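SA0254 protein (Staphylococcus aureus subsp. aureus, PDB 2OOI) is of unknown function but carries a UTRA domain, as found in GntR-family transcription regulators, and so probably binds a small effector molecule. Local coordinates at residues I104-D109 and L128-T133. Numbering follows the deposited sequence.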
# COMPACT_ATOMS: atom_id res chain seq x y z
N ILE B 104 -0.53 -9.79 -1.50
CA ILE B 104 0.42 -8.70 -1.36
C ILE B 104 0.57 -8.32 0.10
O ILE B 104 -0.42 -8.17 0.81
CB ILE B 104 -0.06 -7.50 -2.13
CG1 ILE B 104 0.04 -7.76 -3.63
CG2 ILE B 104 0.73 -6.28 -1.73
CD1 ILE B 104 -0.86 -6.86 -4.47
N PHE B 105 1.80 -8.16 0.54
CA PHE B 105 2.08 -7.73 1.90
C PHE B 105 3.00 -6.53 1.83
O PHE B 105 3.97 -6.57 1.09
CB PHE B 105 2.74 -8.86 2.70
CG PHE B 105 1.93 -10.13 2.74
CD1 PHE B 105 1.06 -10.38 3.80
CD2 PHE B 105 1.99 -11.04 1.71
CE1 PHE B 105 0.28 -11.56 3.83
CE2 PHE B 105 1.23 -12.20 1.75
CZ PHE B 105 0.37 -12.46 2.81
N PHE B 106 2.72 -5.45 2.56
CA PHE B 106 3.72 -4.39 2.61
C PHE B 106 3.87 -3.68 3.94
O PHE B 106 2.91 -3.52 4.69
CB PHE B 106 3.56 -3.43 1.45
CG PHE B 106 2.28 -2.62 1.47
CD1 PHE B 106 2.20 -1.43 2.19
CD2 PHE B 106 1.20 -3.00 0.67
CE1 PHE B 106 1.05 -0.66 2.18
CE2 PHE B 106 0.03 -2.25 0.66
CZ PHE B 106 -0.04 -1.05 1.41
N ASN B 107 5.09 -3.28 4.26
CA ASN B 107 5.32 -2.42 5.41
C ASN B 107 6.44 -1.44 5.14
O ASN B 107 7.13 -1.55 4.15
CB ASN B 107 5.59 -3.25 6.64
CG ASN B 107 6.80 -4.11 6.48
OD1 ASN B 107 7.93 -3.62 6.20
ND2 ASN B 107 6.60 -5.40 6.65
N VAL B 108 6.59 -0.46 6.01
CA VAL B 108 7.58 0.59 5.82
C VAL B 108 8.72 0.24 6.74
O VAL B 108 8.48 -0.27 7.82
CB VAL B 108 6.98 1.99 6.14
CG1 VAL B 108 8.05 3.09 6.20
CG2 VAL B 108 5.92 2.30 5.13
N ASP B 109 9.96 0.49 6.30
CA ASP B 109 11.16 0.13 7.06
C ASP B 109 12.31 1.08 6.70
O ASP B 109 12.13 1.99 5.86
CB ASP B 109 11.56 -1.32 6.76
CG ASP B 109 12.47 -1.97 7.84
OD1 ASP B 109 12.87 -1.32 8.83
OD2 ASP B 109 12.79 -3.18 7.69
N LEU B 128 9.76 1.18 1.19
CA LEU B 128 8.64 0.25 1.29
C LEU B 128 9.17 -1.13 0.98
O LEU B 128 9.79 -1.32 -0.08
CB LEU B 128 7.53 0.60 0.27
CG LEU B 128 6.15 -0.05 0.49
CD1 LEU B 128 5.54 0.47 1.78
CD2 LEU B 128 5.18 0.19 -0.66
N ARG B 129 8.96 -2.07 1.88
CA ARG B 129 9.26 -3.49 1.64
C ARG B 129 7.93 -4.14 1.28
O ARG B 129 6.99 -4.14 2.09
CB ARG B 129 9.91 -4.19 2.84
CG ARG B 129 10.73 -3.30 3.73
CD ARG B 129 11.77 -4.02 4.57
NE ARG B 129 12.93 -4.20 3.71
CZ ARG B 129 14.13 -3.65 3.84
NH1 ARG B 129 14.51 -2.89 4.86
NH2 ARG B 129 15.01 -3.90 2.91
N TYR B 130 7.85 -4.67 0.08
CA TYR B 130 6.62 -5.14 -0.53
C TYR B 130 6.86 -6.59 -0.96
O TYR B 130 7.92 -6.91 -1.48
CB TYR B 130 6.38 -4.24 -1.72
CG TYR B 130 5.23 -4.49 -2.65
CD1 TYR B 130 4.10 -3.67 -2.64
CD2 TYR B 130 5.31 -5.48 -3.64
CE1 TYR B 130 3.06 -3.85 -3.55
CE2 TYR B 130 4.28 -5.67 -4.56
CZ TYR B 130 3.16 -4.86 -4.51
OH TYR B 130 2.15 -5.05 -5.44
N HIS B 131 5.92 -7.48 -0.66
CA HIS B 131 6.07 -8.90 -1.00
C HIS B 131 4.86 -9.32 -1.78
O HIS B 131 3.76 -8.98 -1.42
CB HIS B 131 6.20 -9.82 0.22
CG HIS B 131 6.44 -11.25 -0.15
ND1 HIS B 131 7.71 -11.79 -0.22
CD2 HIS B 131 5.60 -12.23 -0.56
CE1 HIS B 131 7.63 -13.05 -0.61
NE2 HIS B 131 6.36 -13.33 -0.83
N GLN B 132 5.07 -10.07 -2.85
CA GLN B 132 3.93 -10.54 -3.62
C GLN B 132 4.08 -12.02 -3.96
O GLN B 132 5.13 -12.44 -4.40
CB GLN B 132 3.78 -9.68 -4.88
CG GLN B 132 2.44 -9.89 -5.59
CD GLN B 132 2.07 -8.78 -6.59
OE1 GLN B 132 1.04 -8.88 -7.27
NE2 GLN B 132 2.89 -7.73 -6.66
N THR B 133 3.03 -12.81 -3.74
CA THR B 133 3.05 -14.21 -4.15
C THR B 133 1.99 -14.40 -5.22
O THR B 133 0.84 -14.08 -4.99
CB THR B 133 2.74 -15.13 -3.01
OG1 THR B 133 3.75 -14.98 -2.02
CG2 THR B 133 2.70 -16.61 -3.50
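Phe105 and His131, and two residues on Asn107 and Arg129, form the hydrogen-bonded pairs of an antiparallel ladder whose strands run at 171°; His131 N to Phe105 O is 2.8 Å and Asn107 N to Arg129 O 3.0 Å. The non-hydrogen-bonded pairs Ile104-Gln132, Phe106-Tyr130 and Val108-Leu128 alternate with these, their side chains on one buried face. Branched Ile104 serves two neighbours: with chi1 at -71° CG1 lies beside the backbone N and CG2 anti to it, which brings CG2 to the Tyr130 ring in an off-centre CH-pi contact, 4.2 Å from the centroid. CG1 lies 3.7 Å from Gln132 CD; the amide oxygen OE1 is hydrogen-bonded to Ser102 OG. Leu128 places CD1 3.8 Å from Val108 CG2, and the Phe106 ring leans away toward Phe106 and Phe156 of the second subunit. The other face is mostly polar, with Asn107, Arg129 and His131 beside Phe105. Arg129's long aliphatic stem packs on Asp109 CB, and NH1 reaches OD2 in a weak salt bridge of 3.3 Å; Glu115 takes NH2, while Asp146 and Glu40 hold His131. A mainly apolar, buried face thus backs a partly exposed one whose basic groups have acidic partners, and edge 104-107 pairs with the second subunit.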